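Local coordinates for protein spydx (PDB 2J43) that binds host lung glycogen through two family 41 carbohydrate-binding modules of a streptococcal pullulanase, an enzyme that probably hydrolyses alpha-1,6-glucosidic linkages, at residues A[8-13]-A[97-102]; A[22-27]-A[70-75]; A[115-120]-A[201-206]; A[191-196]-A[209-214]. All blocks are in the same frame, centred on the assembly; numbering follows the deposited sequence.

Contact 1: residues A[8-13]-A[97-102]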
# COMPACT_ATOMS: atom_id res chain seq x y z
N HIS A 8 -2.83 3.86 -9.75
CA HIS A 8 -2.66 5.23 -9.32
C HIS A 8 -1.32 5.77 -9.78
O HIS A 8 -0.25 5.21 -9.45
CB HIS A 8 -2.71 5.31 -7.80
CG HIS A 8 -4.04 5.05 -7.22
ND1 HIS A 8 -4.41 3.85 -6.65
CD2 HIS A 8 -5.10 5.89 -7.02
CE1 HIS A 8 -5.64 3.96 -6.17
NE2 HIS A 8 -6.07 5.18 -6.40
N PHE A 9 -1.33 6.86 -10.55
CA PHE A 9 -0.10 7.49 -10.97
C PHE A 9 0.06 8.83 -10.22
O PHE A 9 -0.87 9.66 -10.23
CB PHE A 9 -0.10 7.73 -12.48
CG PHE A 9 -0.16 6.48 -13.28
CD1 PHE A 9 1.00 5.81 -13.58
CD2 PHE A 9 -1.36 5.97 -13.70
CE1 PHE A 9 0.97 4.62 -14.31
CE2 PHE A 9 -1.37 4.77 -14.45
CZ PHE A 9 -0.21 4.14 -14.71
N LYS A 10 1.21 9.05 -9.63
CA LYS A 10 1.52 10.32 -8.94
C LYS A 10 1.67 11.49 -9.92
O LYS A 10 1.07 12.59 -9.74
CB LYS A 10 2.82 10.20 -8.20
CG LYS A 10 3.16 11.45 -7.30
CD LYS A 10 2.49 11.29 -5.93
CE LYS A 10 1.80 12.57 -5.43
NZ LYS A 10 0.68 12.35 -4.48
N THR A 11 2.47 11.26 -10.94
CA THR A 11 2.80 12.29 -11.92
C THR A 11 2.92 11.73 -13.33
O THR A 11 3.81 10.90 -13.58
CB THR A 11 4.15 12.93 -11.60
OG1 THR A 11 4.21 13.34 -10.21
CG2 THR A 11 4.34 14.22 -12.38
N LEU A 12 2.14 12.27 -14.25
CA LEU A 12 2.23 11.84 -15.63
C LEU A 12 3.28 12.64 -16.36
O LEU A 12 3.71 13.68 -15.82
CB LEU A 12 0.85 12.03 -16.28
CG LEU A 12 -0.29 11.22 -15.62
CD1 LEU A 12 -1.61 11.53 -16.33
CD2 LEU A 12 -0.01 9.76 -15.65
N PRO A 13 3.71 12.16 -17.52
CA PRO A 13 4.81 12.81 -18.26
C PRO A 13 4.57 14.33 -18.43
O PRO A 13 3.50 14.76 -18.87
CB PRO A 13 4.84 12.04 -19.56
CG PRO A 13 4.37 10.63 -19.14
CD PRO A 13 3.28 10.91 -18.19
N ILE A 97 1.83 4.08 -8.13
CA ILE A 97 3.04 4.26 -8.91
C ILE A 97 3.53 5.66 -8.68
O ILE A 97 2.87 6.64 -9.03
CB ILE A 97 2.80 3.98 -10.40
CG1 ILE A 97 2.37 2.52 -10.55
CG2 ILE A 97 4.05 4.24 -11.23
CD1 ILE A 97 1.37 2.31 -11.58
N ASP A 98 4.70 5.75 -8.07
CA ASP A 98 5.21 7.07 -7.74
C ASP A 98 5.88 7.76 -8.92
O ASP A 98 5.90 7.26 -10.04
CB ASP A 98 6.06 7.02 -6.45
CG ASP A 98 7.37 6.25 -6.61
OD1 ASP A 98 7.94 6.18 -7.73
OD2 ASP A 98 7.88 5.72 -5.61
N GLU A 99 6.42 8.95 -8.68
CA GLU A 99 6.98 9.74 -9.77
C GLU A 99 8.22 9.15 -10.43
O GLU A 99 8.59 9.56 -11.52
CB GLU A 99 7.28 11.17 -9.28
CG GLU A 99 8.49 11.26 -8.38
CD GLU A 99 8.20 11.05 -6.91
OE1 GLU A 99 7.10 10.59 -6.51
OE2 GLU A 99 9.13 11.36 -6.12
N ASN A 100 8.86 8.20 -9.76
CA ASN A 100 9.96 7.42 -10.34
C ASN A 100 9.53 6.03 -10.84
O ASN A 100 10.39 5.14 -11.07
CB ASN A 100 11.07 7.24 -9.33
CG ASN A 100 11.62 8.55 -8.79
OD1 ASN A 100 11.80 8.70 -7.59
ND2 ASN A 100 11.86 9.50 -9.67
N TYR A 101 8.22 5.80 -10.96
CA TYR A 101 7.67 4.54 -11.48
C TYR A 101 7.98 3.36 -10.57
O TYR A 101 7.99 2.22 -11.02
CB TYR A 101 8.08 4.30 -12.96
CG TYR A 101 7.45 5.28 -13.89
CD1 TYR A 101 6.13 5.15 -14.29
CD2 TYR A 101 8.18 6.39 -14.36
CE1 TYR A 101 5.54 6.06 -15.08
CE2 TYR A 101 7.58 7.32 -15.18
CZ TYR A 101 6.26 7.15 -15.55
OH TYR A 101 5.65 8.07 -16.35
N HIS A 102 8.16 3.62 -9.29
CA HIS A 102 8.25 2.55 -8.30
C HIS A 102 6.83 2.21 -7.83
O HIS A 102 6.04 3.12 -7.54
CB HIS A 102 9.14 2.98 -7.12
CG HIS A 102 10.57 3.27 -7.50
ND1 HIS A 102 11.35 2.38 -8.21
CD2 HIS A 102 11.37 4.32 -7.21
CE1 HIS A 102 12.56 2.89 -8.36
NE2 HIS A 102 12.59 4.08 -7.78
O HOH W 1 3.55 8.47 -11.62
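Phe-9 and Ile-97 run alongside each other on one face of the sheet, where two parallel strands of the first family 41 beta-sandwich module run out into loops. Ile-97 lays its CD1 obliquely against the Phe-9 ring, a touch that holds for one of two alternative positions of the isoleucine side chain and is therefore less certain. Phe-9 CG stands anti to its carbonyl carbon (chi1 -63°), beside the backbone N. Two backbone bonds join the strands here, Ile-97 N to His-8 O and Lys-10 N to Ile-97 O. Beyond them the chains part, and water 1 fills in, accepting from Thr-11 N at 3.1 Å and probably donating to Asp-98 O. Lys-10 and Glu-99 also run side by side, but as chains rather than as a salt bridge: Lys-10 NZ is 7.0 Å from Glu-99 OE1 and bonds instead to the carbonyl of Tyr-51. The 97-102 side is shaped by a type I turn from Asp-98 to Tyr-101. Asp-98 OD1 accepts from His-102 N at 3.0 Å, the donor lying above the carboxylate plane, and more weakly from Asn-100 N. Tyr-101 reaches back from this turn and crosses Pro-13 at about a right angle, its OH 4.0 Å from Pro-13 CG.

Contact 2: residues A[22-27]-A[70-75]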
# COMPACT_ATOMS: atom_id res chain seq x y z
N GLY A 22 -1.18 7.54 -23.69
CA GLY A 22 -1.73 6.20 -23.59
C GLY A 22 -1.08 5.34 -22.53
O GLY A 22 0.13 5.47 -22.26
N LEU A 23 -1.87 4.43 -21.98
CA LEU A 23 -1.39 3.37 -21.07
C LEU A 23 -1.41 2.08 -21.86
O LEU A 23 -2.45 1.52 -22.17
CB LEU A 23 -2.28 3.23 -19.85
CG LEU A 23 -1.85 2.23 -18.79
CD1 LEU A 23 -0.45 2.58 -18.29
CD2 LEU A 23 -2.83 2.15 -17.59
N TRP A 24 -0.22 1.56 -22.13
CA TRP A 24 0.03 0.41 -22.99
C TRP A 24 0.38 -0.77 -22.06
O TRP A 24 1.26 -0.64 -21.23
CB TRP A 24 1.20 0.72 -23.94
CG TRP A 24 1.50 -0.41 -24.88
CD1 TRP A 24 2.30 -1.50 -24.65
CD2 TRP A 24 1.02 -0.52 -26.21
NE1 TRP A 24 2.30 -2.30 -25.77
CE2 TRP A 24 1.50 -1.74 -26.74
CE3 TRP A 24 0.18 0.28 -27.02
CZ2 TRP A 24 1.20 -2.16 -28.04
CZ3 TRP A 24 -0.12 -0.13 -28.31
CH2 TRP A 24 0.38 -1.35 -28.82
N VAL A 25 -0.38 -1.86 -22.12
CA VAL A 25 -0.31 -2.92 -21.11
C VAL A 25 -0.09 -4.32 -21.71
O VAL A 25 -0.55 -4.62 -22.80
CB VAL A 25 -1.56 -2.93 -20.21
CG1 VAL A 25 -1.69 -1.63 -19.46
CG2 VAL A 25 -2.83 -3.15 -21.03
N TRP A 26 0.63 -5.13 -20.95
CA TRP A 26 0.82 -6.52 -21.28
C TRP A 26 0.97 -7.38 -20.05
O TRP A 26 0.79 -6.91 -18.92
CB TRP A 26 1.95 -6.67 -22.26
CG TRP A 26 3.36 -6.27 -21.82
CD1 TRP A 26 4.36 -7.14 -21.51
CD2 TRP A 26 3.97 -4.94 -21.72
NE1 TRP A 26 5.52 -6.47 -21.22
CE2 TRP A 26 5.33 -5.13 -21.35
CE3 TRP A 26 3.51 -3.64 -21.91
CZ2 TRP A 26 6.21 -4.07 -21.16
CZ3 TRP A 26 4.41 -2.60 -21.72
CH2 TRP A 26 5.73 -2.82 -21.34
N GLY A 27 1.27 -8.65 -20.22
CA GLY A 27 1.24 -9.57 -19.10
C GLY A 27 -0.19 -10.01 -18.81
O GLY A 27 -0.99 -10.21 -19.71
N LEU A 70 3.52 0.60 -19.87
CA LEU A 70 4.27 1.82 -20.13
C LEU A 70 3.28 2.91 -20.46
O LEU A 70 2.14 2.62 -20.77
CB LEU A 70 5.29 1.63 -21.26
CG LEU A 70 4.71 1.29 -22.62
CD1 LEU A 70 4.35 2.59 -23.34
CD2 LEU A 70 5.66 0.47 -23.50
N ILE A 71 3.76 4.15 -20.41
CA ILE A 71 2.97 5.32 -20.83
C ILE A 71 3.59 5.79 -22.12
O ILE A 71 4.81 6.06 -22.18
CB ILE A 71 2.96 6.47 -19.75
CG1 ILE A 71 2.26 5.98 -18.49
CG2 ILE A 71 2.24 7.73 -20.29
CD1 ILE A 71 2.25 6.95 -17.37
N ASN A 72 2.78 5.92 -23.15
CA ASN A 72 3.24 6.38 -24.46
C ASN A 72 2.50 7.64 -24.84
O ASN A 72 1.68 8.13 -24.07
CB ASN A 72 3.12 5.30 -25.56
CG ASN A 72 1.67 4.91 -25.96
OD1 ASN A 72 0.74 5.64 -25.66
ND2 ASN A 72 1.51 3.84 -26.77
N ASN A 73 2.87 8.17 -25.99
CA ASN A 73 2.09 9.24 -26.60
C ASN A 73 1.78 8.92 -28.04
O ASN A 73 2.18 7.89 -28.58
CB ASN A 73 2.78 10.58 -26.42
CG ASN A 73 4.10 10.67 -27.17
OD1 ASN A 73 4.37 9.87 -28.08
ND2 ASN A 73 4.91 11.66 -26.80
N LYS A 74 0.98 9.76 -28.67
CA LYS A 74 0.47 9.42 -29.99
C LYS A 74 1.57 9.52 -31.07
O LYS A 74 1.44 8.89 -32.11
CB LYS A 74 -0.80 10.22 -30.30
CG LYS A 74 -0.59 11.68 -30.37
CD LYS A 74 -1.91 12.45 -30.73
CE LYS A 74 -1.73 13.92 -30.38
NZ LYS A 74 -0.87 14.67 -31.34
N ALA A 75 2.67 10.22 -30.79
CA ALA A 75 3.87 10.19 -31.63
C ALA A 75 4.64 8.88 -31.53
O ALA A 75 5.60 8.65 -32.30
CB ALA A 75 4.78 11.33 -31.30
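Two antiparallel strands at the middle of a four-stranded sheet in the first carbohydrate-binding module meet where Gly-22 pairs with Asn-72, Leu-23 with Ile-71 and Trp-24 with Leu-70. The outer two are hydrogen-bonded pairs and the middle one is not. Trp-24 N bonds to Leu-70 O at 2.9 Å, and Leu-70 N returns a bond to Trp-24 O. In the Gly-22 pair, Gly-22 N meets Asn-72 O at 2.9 Å from 49° out of the carbonyl plane.

Side chains divide between the two faces of the sheet. Leu-23 and Ile-71 face the sandwich core, where Leu-23 packs on Met-7 and Phe-9 of the opposing sheet. On the other face Leu-70 packs into the corner formed by two touching tryptophans. Its CG sits between backbone N and carbonyl carbon (chi1 63°), a placement that brings CD1 to 3.7 Å from Trp-24 CB and CD2 to 3.8 Å from Trp-26 CZ3. Leu-70 runs alongside Trp-24 but crosses Trp-26 at about a right angle, and CZ3 of Trp-26 in turn meets the edge of the Trp-24 ring in its plane. The partly exposed Trp-24 and Trp-26, with Trp-36 edge-to-face on Trp-24, are consistent with the aromatic sugar platforms of alpha-glucan-binding modules. Asn-72 turns its amide 50° from the Trp-24 ring, with ND2 bonded to the carbonyl of Pro-37. Because Gly-22 carries no side chain, Asn-72 OD1 closes to 3.3 Å from Gly-22 CA.

Contact 3: residues A[115-120]-A[201-206]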
# COMPACT_ATOMS: atom_id res chain seq x y z
N ARG A 115 3.02 4.06 9.49
CA ARG A 115 1.65 3.69 9.87
C ARG A 115 1.55 2.21 10.23
O ARG A 115 1.94 1.33 9.44
CB ARG A 115 0.66 3.96 8.72
CG ARG A 115 -0.77 3.62 9.08
CD ARG A 115 -1.84 4.19 8.17
NE ARG A 115 -1.84 5.64 8.16
CZ ARG A 115 -2.68 6.38 7.41
NH1 ARG A 115 -3.54 5.80 6.59
NH2 ARG A 115 -2.64 7.71 7.50
N ILE A 116 1.00 1.94 11.41
CA ILE A 116 0.68 0.60 11.84
C ILE A 116 -0.81 0.40 11.68
O ILE A 116 -1.60 1.05 12.35
CB ILE A 116 1.10 0.39 13.30
CG1 ILE A 116 2.62 0.55 13.41
CG2 ILE A 116 0.56 -0.96 13.80
CD1 ILE A 116 3.19 0.55 14.85
N ASN A 117 -1.20 -0.49 10.79
CA ASN A 117 -2.58 -0.84 10.54
C ASN A 117 -2.89 -2.14 11.28
O ASN A 117 -2.09 -3.10 11.24
CB ASN A 117 -2.80 -1.10 9.04
CG ASN A 117 -2.58 0.10 8.19
OD1 ASN A 117 -3.50 0.93 8.06
ND2 ASN A 117 -1.36 0.26 7.62
N TYR A 118 -4.03 -2.19 11.98
CA TYR A 118 -4.39 -3.38 12.73
C TYR A 118 -5.81 -3.73 12.39
O TYR A 118 -6.66 -2.89 12.59
CB TYR A 118 -4.32 -3.16 14.27
CG TYR A 118 -4.79 -4.39 15.01
CD1 TYR A 118 -3.99 -5.53 15.04
CD2 TYR A 118 -6.03 -4.44 15.66
CE1 TYR A 118 -4.42 -6.70 15.66
CE2 TYR A 118 -6.46 -5.60 16.32
CZ TYR A 118 -5.65 -6.72 16.30
OH TYR A 118 -6.06 -7.88 16.95
N HIS A 119 -6.05 -4.95 11.92
CA HIS A 119 -7.36 -5.45 11.54
C HIS A 119 -7.72 -6.64 12.45
O HIS A 119 -6.85 -7.46 12.77
CB HIS A 119 -7.37 -5.87 10.06
CG HIS A 119 -8.75 -6.11 9.50
ND1 HIS A 119 -9.39 -7.32 9.60
CD2 HIS A 119 -9.58 -5.30 8.81
CE1 HIS A 119 -10.59 -7.23 9.04
NE2 HIS A 119 -10.72 -6.02 8.54
N ASN A 120 -8.99 -6.70 12.89
CA ASN A 120 -9.51 -7.88 13.54
C ASN A 120 -10.84 -8.30 12.91
O ASN A 120 -11.41 -7.56 12.11
CB ASN A 120 -9.58 -7.73 15.09
CG ASN A 120 -10.54 -6.64 15.55
OD1 ASN A 120 -11.40 -6.18 14.78
ND2 ASN A 120 -10.40 -6.21 16.86
N GLN A 201 3.88 1.94 5.45
CA GLN A 201 2.93 1.16 6.24
C GLN A 201 3.26 -0.28 6.48
O GLN A 201 3.92 -0.93 5.66
CB GLN A 201 1.59 1.21 5.44
CG GLN A 201 1.12 2.63 5.07
CD GLN A 201 -0.34 2.74 4.64
OE1 GLN A 201 -0.68 3.45 3.62
NE2 GLN A 201 -1.20 2.10 5.38
N VAL A 202 2.80 -0.78 7.63
CA VAL A 202 2.77 -2.17 7.96
C VAL A 202 1.39 -2.60 8.40
O VAL A 202 0.49 -1.79 8.69
CB VAL A 202 3.85 -2.56 9.00
CG1 VAL A 202 5.26 -2.24 8.47
CG2 VAL A 202 3.60 -1.89 10.32
N PHE A 203 1.19 -3.92 8.44
CA PHE A 203 -0.12 -4.49 8.58
C PHE A 203 -0.03 -5.67 9.51
O PHE A 203 0.79 -6.58 9.31
CB PHE A 203 -0.65 -4.94 7.21
CG PHE A 203 -0.64 -3.84 6.21
CD1 PHE A 203 -1.77 -3.10 5.97
CD2 PHE A 203 0.53 -3.48 5.57
CE1 PHE A 203 -1.70 -1.99 5.09
CE2 PHE A 203 0.58 -2.42 4.69
CZ PHE A 203 -0.55 -1.67 4.46
N VAL A 204 -0.82 -5.62 10.58
CA VAL A 204 -0.98 -6.73 11.52
C VAL A 204 -2.43 -7.04 11.74
O VAL A 204 -3.31 -6.22 11.44
CB VAL A 204 -0.26 -6.48 12.90
CG1 VAL A 204 1.27 -6.58 12.75
CG2 VAL A 204 -0.67 -5.19 13.48
N LYS A 205 -2.74 -8.27 12.15
CA LYS A 205 -4.11 -8.67 12.31
C LYS A 205 -4.34 -9.68 13.45
O LYS A 205 -3.43 -10.44 13.76
CB LYS A 205 -4.61 -9.33 11.01
CG LYS A 205 -3.79 -10.51 10.51
CD LYS A 205 -4.48 -11.13 9.25
CE LYS A 205 -3.70 -12.26 8.65
NZ LYS A 205 -3.66 -13.51 9.51
N ASP A 206 -5.54 -9.62 14.03
CA ASP A 206 -6.03 -10.63 14.96
C ASP A 206 -4.99 -10.95 16.04
O ASP A 206 -4.51 -10.02 16.73
CB ASP A 206 -6.48 -11.86 14.12
CG ASP A 206 -7.52 -11.49 13.07
OD1 ASP A 206 -8.55 -10.92 13.45
OD2 ASP A 206 -7.36 -11.71 11.88
O HOH W 2 -8.57 -9.79 10.34
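Asn-117 marks the tight part of this parallel strand pair in the second module. Its backbone N and its ND2, each 3.0 Å from Val-202 O, grip that oxygen from opposite faces of the carbonyl plane; the ND2 bond, with the oxygen close to the amide plane, helps to set the amide's rotation. The same ND2 lies over one face of the Phe-203 ring, 3.4 Å from CE1. Asn-117 O accepts from Val-204 N. On the other face of the sheet, Ile-116 and Val-202 lie side by side, while Tyr-118 takes Val-204 CG2 at its ring edge, 3.7 Å from CD1. With CG anti to the backbone N (chi1 176°), the tyrosine runs on until its OH donates to Asp-206 O at 2.7 Å.

Towards the ends of the Asn-117 face the side chains meet more loosely, although Asp-206 N still bonds to His-119 O. Water 2 links His-119 ND1 to Asp-206 OD2. Arg-115 runs beside Gln-201 but spends its charge on Asp-160. Strand 201-205 ends the sheet where segment 209-214 runs along it through a Phe-203 to Tyr-212 backbone bond, strand 156-162 flanks 113-119 across from it, and Phe-172 of strand 170-176 packs on Ile-116 and Val-204.

Contact 4: residues A[191-196]-A[209-214]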
# COMPACT_ATOMS: atom_id res chain seq x y z
N TYR A 191 6.02 -7.47 18.10
CA TYR A 191 6.21 -7.25 16.67
C TYR A 191 7.45 -6.44 16.43
O TYR A 191 7.66 -5.43 17.05
CB TYR A 191 5.04 -6.47 16.09
CG TYR A 191 3.75 -7.18 16.11
CD1 TYR A 191 3.50 -8.22 15.26
CD2 TYR A 191 2.72 -6.79 16.98
CE1 TYR A 191 2.30 -8.88 15.25
CE2 TYR A 191 1.53 -7.40 16.98
CZ TYR A 191 1.29 -8.47 16.14
OH TYR A 191 0.07 -9.09 16.21
N LEU A 192 8.27 -6.87 15.48
CA LEU A 192 9.49 -6.18 15.15
C LEU A 192 9.50 -5.88 13.66
O LEU A 192 9.12 -6.73 12.85
CB LEU A 192 10.69 -7.08 15.51
CG LEU A 192 11.61 -6.67 16.68
CD1 LEU A 192 10.90 -5.99 17.89
CD2 LEU A 192 12.44 -7.91 17.15
N PHE A 193 9.92 -4.67 13.30
CA PHE A 193 10.01 -4.30 11.89
C PHE A 193 11.23 -3.49 11.61
O PHE A 193 11.50 -2.51 12.25
CB PHE A 193 8.76 -3.52 11.45
CG PHE A 193 8.68 -3.28 9.96
CD1 PHE A 193 8.40 -4.34 9.10
CD2 PHE A 193 8.84 -2.02 9.45
CE1 PHE A 193 8.35 -4.12 7.72
CE2 PHE A 193 8.77 -1.79 8.08
CZ PHE A 193 8.51 -2.84 7.23
N LYS A 194 11.98 -3.88 10.57
CA LYS A 194 13.23 -3.19 10.25
C LYS A 194 13.42 -2.95 8.74
O LYS A 194 14.56 -2.85 8.29
CB LYS A 194 14.42 -4.01 10.80
CG LYS A 194 14.49 -5.45 10.31
CD LYS A 194 15.94 -5.96 10.24
CE LYS A 194 16.48 -6.42 11.58
NZ LYS A 194 17.74 -7.24 11.41
N GLU A 195 12.35 -2.86 7.97
CA GLU A 195 12.44 -2.49 6.55
C GLU A 195 11.92 -1.06 6.34
O GLU A 195 11.11 -0.81 5.45
CB GLU A 195 11.65 -3.49 5.66
CG GLU A 195 11.69 -4.97 6.05
CD GLU A 195 10.97 -5.87 5.04
OE1 GLU A 195 9.74 -5.71 4.76
OE2 GLU A 195 11.66 -6.75 4.48
N LEU A 196 12.35 -0.10 7.16
CA LEU A 196 11.78 1.25 7.10
C LEU A 196 12.07 2.09 5.84
O LEU A 196 11.42 3.11 5.61
CB LEU A 196 12.18 2.07 8.33
CG LEU A 196 11.83 1.51 9.71
CD1 LEU A 196 12.56 2.34 10.79
CD2 LEU A 196 10.34 1.51 9.96
N PRO A 209 1.21 -13.18 15.06
CA PRO A 209 2.45 -12.54 15.46
C PRO A 209 3.31 -11.95 14.32
O PRO A 209 4.31 -11.33 14.63
CB PRO A 209 3.23 -13.70 16.12
CG PRO A 209 2.86 -14.82 15.33
CD PRO A 209 1.34 -14.66 15.12
N LYS A 210 2.95 -12.12 13.05
CA LYS A 210 3.76 -11.57 11.97
C LYS A 210 3.41 -10.15 11.61
O LYS A 210 2.24 -9.84 11.56
CB LYS A 210 3.55 -12.41 10.70
CG LYS A 210 4.17 -13.78 10.79
CD LYS A 210 3.90 -14.55 9.48
CE LYS A 210 4.96 -15.62 9.23
NZ LYS A 210 4.74 -16.32 7.91
N VAL A 211 4.43 -9.34 11.33
CA VAL A 211 4.28 -8.03 10.69
C VAL A 211 4.40 -8.22 9.19
O VAL A 211 5.39 -8.78 8.72
CB VAL A 211 5.39 -7.07 11.03
CG1 VAL A 211 5.07 -5.66 10.53
CG2 VAL A 211 5.60 -7.03 12.52
N TYR A 212 3.41 -7.72 8.47
CA TYR A 212 3.33 -7.84 7.03
C TYR A 212 3.58 -6.47 6.46
O TYR A 212 3.23 -5.44 7.05
CB TYR A 212 1.97 -8.35 6.61
CG TYR A 212 1.64 -9.71 7.16
CD1 TYR A 212 2.00 -10.86 6.45
CD2 TYR A 212 0.93 -9.85 8.33
CE1 TYR A 212 1.69 -12.09 6.93
CE2 TYR A 212 0.58 -11.12 8.83
CZ TYR A 212 1.00 -12.25 8.13
OH TYR A 212 0.69 -13.53 8.55
N ASN A 213 4.21 -6.45 5.29
CA ASN A 213 4.55 -5.22 4.59
C ASN A 213 3.51 -4.86 3.48
O ASN A 213 3.74 -3.95 2.71
CB ASN A 213 5.96 -5.30 4.05
CG ASN A 213 6.11 -6.27 2.91
OD1 ASN A 213 5.15 -6.64 2.25
ND2 ASN A 213 7.34 -6.73 2.70
N ASN A 214 2.38 -5.55 3.50
CA ASN A 214 1.30 -5.37 2.53
C ASN A 214 -0.03 -5.76 3.08
O ASN A 214 -0.11 -6.60 4.00
CB ASN A 214 1.61 -6.23 1.28
CG ASN A 214 1.66 -7.72 1.58
OD1 ASN A 214 2.74 -8.27 1.91
ND2 ASN A 214 0.54 -8.36 1.53
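With CG anti to the carbonyl carbon (chi1 -66°), Tyr-191 swings its ring toward segment 209-214, while Val-211, whose CG1 stands anti to the backbone N (chi1 -171°), spreads its two methyls between the aromatic residues of strand 191-193. CG2 takes the tyrosine, 3.7 Å from Tyr-191 CD1 and 3.5 Å from the backbone O of Leu-192. CG1 takes the phenylalanine, 3.9 Å from Phe-193 CD1, where the two side chains cross at about a right angle. Further along the tyrosine, CE1 comes to 3.2 Å from Pro-209 O, an oblique approach to the ring, and the hydroxyl bonds to the carbonyl of Asp-208. Here the C-terminal part of the second beta-sandwich module, after strand 201-205, runs past the outermost strand 191-193, with Val-211 also touching Val-202 of strand 201-205 and Phe-172 of strand 170-176. The polar end lies further out among exposed residues. The backbone N of Glu-195 lies 3.7 Å above the centre of the Phe-193 ring. The Glu-195 side chain, extended beyond CG, offers OE1 to Asn-213 ND2 in a weak bond of 3.3 Å, almost straight at 174°, with carboxylate and amide nearly coplanar.

The four contacts divide between two carbohydrate-binding modules placed in series along the chain. Contacts 1 and 2, centres 14 Å apart, belong to the first: 22-27/70-75 is nested inside the loop closed by 8-13/97-102, and the two touch where Ile-71 packs on Tyr-101 and Pro-13, and Leu-23 on Phe-9, joining the module's two sheets. Contacts 3 and 4, centres 9 Å apart, belong to the second; their segments alternate along the chain and probably share a hydrogen bond from Phe-203 N to Tyr-212 O. Contacts 1 and 3 lie 26 Å apart, centre to centre, on opposite sides of the chain's centre, consistent with two modules, each with its own sheet packing.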